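Local coordinates for chitin oligosaccharide binding protein NagB2 (Paenibacillus sp. FPU-7, PDB 7EHU), which binds chitin oligosaccharides such as N,N'-diacetylchitobiose and N,N',N''-triacetylchitotriose, probably as the extracellular solute-binding component of a sugar uptake system, at residues F147-A159 / T289-N301. Residues are numbered along the deposited sequence; the frame is centred on the assembly and turned at random.
Sequences FVEGFYYNTKLFA and TVKDNVGYFRFPN. With NAG (2-acetamido-2-deoxy-beta-D-glucopyranose), chain B.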
# COMPACT_ATOMS: atom_id res chain seq x y z
N PHE A 147 -5.40 4.94 0.18
CA PHE A 147 -4.44 4.81 -0.91
C PHE A 147 -5.16 4.49 -2.21
O PHE A 147 -6.25 3.92 -2.22
CB PHE A 147 -3.36 3.73 -0.65
CG PHE A 147 -3.83 2.32 -0.93
CD1 PHE A 147 -4.61 1.61 -0.00
CD2 PHE A 147 -3.50 1.70 -2.12
CE1 PHE A 147 -5.05 0.34 -0.28
CE2 PHE A 147 -3.95 0.41 -2.40
CZ PHE A 147 -4.74 -0.26 -1.50
N VAL A 148 -4.51 4.88 -3.31
CA VAL A 148 -4.72 4.24 -4.60
C VAL A 148 -3.33 3.91 -5.14
O VAL A 148 -2.32 4.47 -4.70
CB VAL A 148 -5.48 5.13 -5.61
CG1 VAL A 148 -6.94 5.27 -5.19
CG2 VAL A 148 -4.82 6.47 -5.81
N GLU A 149 -3.28 2.97 -6.11
CA GLU A 149 -2.08 2.67 -6.87
C GLU A 149 -2.33 3.01 -8.33
O GLU A 149 -3.44 2.82 -8.82
CB GLU A 149 -1.63 1.21 -6.70
CG GLU A 149 -1.23 0.90 -5.26
CD GLU A 149 -0.76 -0.50 -5.01
OE1 GLU A 149 -0.51 -1.26 -5.98
OE2 GLU A 149 -0.64 -0.85 -3.80
N GLY A 150 -1.28 3.51 -8.98
CA GLY A 150 -1.37 3.93 -10.37
C GLY A 150 -0.00 4.37 -10.85
O GLY A 150 0.99 4.22 -10.14
N PHE A 151 0.04 4.91 -12.07
CA PHE A 151 1.29 5.35 -12.69
C PHE A 151 1.54 6.83 -12.45
O PHE A 151 0.84 7.68 -13.00
CB PHE A 151 1.29 5.09 -14.19
CG PHE A 151 1.45 3.65 -14.57
CD1 PHE A 151 2.70 3.05 -14.57
CD2 PHE A 151 0.35 2.90 -14.94
CE1 PHE A 151 2.84 1.71 -14.93
CE2 PHE A 151 0.49 1.58 -15.31
CZ PHE A 151 1.73 0.99 -15.31
N TYR A 152 2.55 7.14 -11.65
CA TYR A 152 3.17 8.45 -11.73
C TYR A 152 4.00 8.49 -13.01
O TYR A 152 4.62 7.49 -13.39
CB TYR A 152 4.11 8.63 -10.54
CG TYR A 152 3.44 8.71 -9.19
CD1 TYR A 152 3.03 9.92 -8.65
CD2 TYR A 152 3.24 7.55 -8.43
CE1 TYR A 152 2.45 9.99 -7.39
CE2 TYR A 152 2.67 7.62 -7.21
CZ TYR A 152 2.29 8.83 -6.68
OH TYR A 152 1.73 8.85 -5.42
N TYR A 153 4.02 9.63 -13.71
CA TYR A 153 4.79 9.69 -14.94
C TYR A 153 5.41 11.07 -15.13
O TYR A 153 4.95 12.08 -14.60
CB TYR A 153 3.97 9.23 -16.16
CG TYR A 153 3.09 10.28 -16.80
CD1 TYR A 153 1.82 10.54 -16.30
CD2 TYR A 153 3.48 10.94 -17.96
CE1 TYR A 153 0.99 11.45 -16.91
CE2 TYR A 153 2.64 11.85 -18.58
CZ TYR A 153 1.40 12.10 -18.06
OH TYR A 153 0.58 13.00 -18.68
N ASN A 154 6.51 11.06 -15.87
CA ASN A 154 7.29 12.26 -16.17
C ASN A 154 6.78 12.86 -17.47
O ASN A 154 6.96 12.27 -18.54
CB ASN A 154 8.75 11.86 -16.21
CG ASN A 154 9.67 13.04 -16.38
OD1 ASN A 154 9.38 13.97 -17.13
ND2 ASN A 154 10.76 13.03 -15.63
N THR A 155 6.14 14.01 -17.36
CA THR A 155 5.53 14.63 -18.53
C THR A 155 6.59 15.15 -19.49
O THR A 155 6.33 15.24 -20.70
CB THR A 155 4.60 15.78 -18.09
OG1 THR A 155 5.28 16.65 -17.17
CG2 THR A 155 3.35 15.24 -17.42
N LYS A 156 7.78 15.50 -18.98
CA LYS A 156 8.88 15.93 -19.83
C LYS A 156 9.44 14.77 -20.64
O LYS A 156 9.63 14.88 -21.85
CB LYS A 156 9.97 16.54 -18.95
CG LYS A 156 11.15 17.27 -19.58
CD LYS A 156 12.18 16.20 -19.83
CE LYS A 156 13.55 16.69 -20.21
NZ LYS A 156 14.49 15.53 -20.53
N LEU A 157 9.73 13.64 -19.98
CA LEU A 157 10.26 12.50 -20.71
C LEU A 157 9.24 11.97 -21.70
O LEU A 157 9.61 11.56 -22.81
CB LEU A 157 10.69 11.41 -19.73
CG LEU A 157 11.90 11.72 -18.86
CD1 LEU A 157 12.09 10.60 -17.84
CD2 LEU A 157 13.18 11.94 -19.67
N PHE A 158 7.96 11.95 -21.33
CA PHE A 158 6.94 11.56 -22.30
C PHE A 158 6.99 12.46 -23.53
O PHE A 158 7.01 11.97 -24.66
CB PHE A 158 5.53 11.58 -21.66
CG PHE A 158 5.09 10.28 -21.03
CD1 PHE A 158 5.95 9.54 -20.23
CD2 PHE A 158 3.80 9.79 -21.22
CE1 PHE A 158 5.53 8.36 -19.62
CE2 PHE A 158 3.39 8.61 -20.63
CZ PHE A 158 4.26 7.88 -19.84
N ALA A 159 7.02 13.78 -23.32
CA ALA A 159 7.12 14.72 -24.44
C ALA A 159 8.40 14.50 -25.25
O ALA A 159 8.37 14.57 -26.49
CB ALA A 159 7.05 16.16 -23.94
N THR A 289 13.80 15.90 -9.04
CA THR A 289 13.94 16.77 -10.20
C THR A 289 12.70 16.77 -11.08
O THR A 289 12.65 17.57 -12.02
CB THR A 289 15.14 16.35 -11.05
OG1 THR A 289 14.99 14.97 -11.42
CG2 THR A 289 16.47 16.56 -10.30
N VAL A 290 11.72 15.91 -10.80
CA VAL A 290 10.51 15.81 -11.60
C VAL A 290 9.33 16.53 -10.96
O VAL A 290 8.22 16.46 -11.51
CB VAL A 290 10.16 14.32 -11.86
CG1 VAL A 290 11.38 13.58 -12.41
CG2 VAL A 290 9.61 13.63 -10.62
N LYS A 291 9.53 17.24 -9.84
CA LYS A 291 8.42 17.77 -9.07
C LYS A 291 7.56 18.77 -9.85
O LYS A 291 6.39 18.94 -9.51
CB LYS A 291 8.94 18.44 -7.79
CG LYS A 291 9.69 19.74 -8.04
CD LYS A 291 10.37 20.23 -6.77
CE LYS A 291 11.11 21.57 -6.99
NZ LYS A 291 10.22 22.65 -7.50
N ASP A 292 8.11 19.41 -10.89
CA ASP A 292 7.34 20.34 -11.71
C ASP A 292 7.03 19.77 -13.10
O ASP A 292 6.54 20.51 -13.97
CB ASP A 292 8.05 21.68 -11.82
CG ASP A 292 8.34 22.29 -10.48
OD1 ASP A 292 7.40 22.39 -9.66
OD2 ASP A 292 9.49 22.68 -10.22
N ASN A 293 7.27 18.48 -13.32
CA ASN A 293 7.04 17.82 -14.59
C ASN A 293 6.54 16.40 -14.37
O ASN A 293 7.07 15.43 -14.91
CB ASN A 293 8.31 17.79 -15.44
CG ASN A 293 8.73 19.16 -15.89
OD1 ASN A 293 8.20 19.69 -16.89
ND2 ASN A 293 9.66 19.77 -15.18
N VAL A 294 5.48 16.27 -13.56
CA VAL A 294 4.95 14.97 -13.15
C VAL A 294 3.42 14.97 -13.30
O VAL A 294 2.74 15.95 -12.97
CB VAL A 294 5.43 14.57 -11.73
CG1 VAL A 294 5.04 15.62 -10.67
CG2 VAL A 294 4.96 13.19 -11.36
N GLY A 295 2.90 13.86 -13.81
CA GLY A 295 1.48 13.62 -13.93
C GLY A 295 1.14 12.24 -13.40
O GLY A 295 1.99 11.55 -12.80
N TYR A 296 -0.08 11.79 -13.66
CA TYR A 296 -0.55 10.52 -13.12
C TYR A 296 -1.62 9.95 -14.02
O TYR A 296 -2.43 10.71 -14.56
CB TYR A 296 -1.13 10.76 -11.73
CG TYR A 296 -1.51 9.54 -10.94
CD1 TYR A 296 -0.57 8.90 -10.14
CD2 TYR A 296 -2.81 9.04 -10.95
CE1 TYR A 296 -0.92 7.83 -9.36
CE2 TYR A 296 -3.17 7.97 -10.18
CZ TYR A 296 -2.22 7.36 -9.39
OH TYR A 296 -2.61 6.31 -8.59
N PHE A 297 -1.65 8.63 -14.14
CA PHE A 297 -2.77 7.96 -14.78
C PHE A 297 -3.03 6.61 -14.11
O PHE A 297 -2.09 5.92 -13.69
CB PHE A 297 -2.61 7.81 -16.31
CG PHE A 297 -1.35 7.12 -16.77
CD1 PHE A 297 -0.19 7.83 -16.98
CD2 PHE A 297 -1.37 5.74 -17.06
CE1 PHE A 297 0.97 7.20 -17.46
CE2 PHE A 297 -0.21 5.10 -17.52
CZ PHE A 297 0.96 5.84 -17.73
N ARG A 298 -4.30 6.26 -14.03
CA ARG A 298 -4.65 4.95 -13.52
C ARG A 298 -4.29 3.88 -14.55
O ARG A 298 -4.05 4.16 -15.73
CB ARG A 298 -6.12 4.89 -13.12
CG ARG A 298 -7.10 4.75 -14.23
CD ARG A 298 -8.48 4.32 -13.67
NE ARG A 298 -9.51 4.51 -14.68
CZ ARG A 298 -10.21 5.62 -14.86
NH1 ARG A 298 -10.05 6.68 -14.08
NH2 ARG A 298 -11.10 5.66 -15.84
N PHE A 299 -4.18 2.66 -14.08
CA PHE A 299 -3.81 1.55 -14.93
C PHE A 299 -4.69 1.55 -16.18
O PHE A 299 -5.91 1.68 -16.07
CB PHE A 299 -3.93 0.23 -14.17
CG PHE A 299 -3.28 -0.91 -14.90
CD1 PHE A 299 -3.97 -1.63 -15.87
CD2 PHE A 299 -1.94 -1.22 -14.68
CE1 PHE A 299 -3.35 -2.62 -16.59
CE2 PHE A 299 -1.33 -2.21 -15.41
CZ PHE A 299 -2.04 -2.91 -16.35
N PRO A 300 -4.12 1.41 -17.38
CA PRO A 300 -4.92 1.54 -18.61
C PRO A 300 -5.83 0.35 -18.87
O PRO A 300 -5.62 -0.76 -18.39
CB PRO A 300 -3.86 1.64 -19.71
CG PRO A 300 -2.67 0.89 -19.14
CD PRO A 300 -2.69 1.22 -17.67
N ASN A 301 -6.84 0.58 -19.70
CA ASN A 301 -7.87 -0.43 -19.99
C ASN A 301 -7.37 -1.48 -20.99
O ASN A 301 -6.96 -1.14 -22.11
CB ASN A 301 -9.14 0.25 -20.49
CG ASN A 301 -9.85 1.07 -19.43
OD1 ASN A 301 -9.68 0.84 -18.23
ND2 ASN A 301 -10.61 2.06 -19.86
C1 NAG B . 1.85 -1.28 1.29
C2 NAG B . 2.14 -2.76 1.48
C3 NAG B . 1.47 -3.58 0.38
C4 NAG B . -0.02 -3.25 0.31
C5 NAG B . -0.23 -1.75 0.15
C6 NAG B . -1.68 -1.34 0.18
C7 NAG B . 4.17 -3.48 2.64
C8 NAG B . 5.65 -3.74 2.52
N2 NAG B . 3.56 -3.04 1.54
O3 NAG B . 1.68 -4.96 0.67
O4 NAG B . -0.64 -3.88 -0.81
O5 NAG B . 0.45 -1.07 1.23
O6 NAG B . -2.32 -1.70 1.40
O7 NAG B . 3.55 -3.67 3.69
O HOH W 1 -0.81 6.08 -6.59
O HOH W 2 -4.33 2.18 -11.34
O HOH W 3 6.06 18.95 -18.38
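Phe-151, Tyr-296 and Phe-297 have the largest areas buried in this antiparallel strand pairing. Phe-151 and Phe-297 are a hydrogen-bonded pair: Phe-151 N donates to Phe-297 O and Phe-297 N to Phe-151 O, both at 2.9 Å. Their side chains share one face of the sheet. Phe-151 CB sits over the centre of the Phe-297 ring, a CH-pi contact at 3.7 Å from CB to the centroid. The two rings are near parallel, with planes at 25°, but slid apart with little overlap. With CG between the backbone N and the carbonyl carbon (chi1 55°), the Phe-297 ring is set between Phe-151 and Tyr-153. Its edge meets the face of Tyr-153 in an offset edge-to-face pair, where Phe-297 CD1 lies 3.4 Å from Tyr-153 CD1. A leucine here has no flat face for Phe-151 CB and no ring edge for Tyr-153, which would probably leave a gap in this aromatic cluster.

On the other face, Tyr-296 turns its edge to the face of Tyr-152, with planes at 80°. Its ring runs on beside Gly-150, whose lack of a side chain makes room for the hydroxyl. Tyr-296 OH donates to a water at 2.7 Å, and that water donates to Val-148 O. Tyr-152 OH bonds to Thr-279 OG1 and Gly-275 O.

Strand 138-154 also holds Phe-147, whose ring face meets NAG C6 in the sugar pocket. The contact thus joins strand 294-297 to the pocket strand in the mixed sheet of this solute-binding protein. Backbone bonds fix the register, while aromatic packing fills the buried faces.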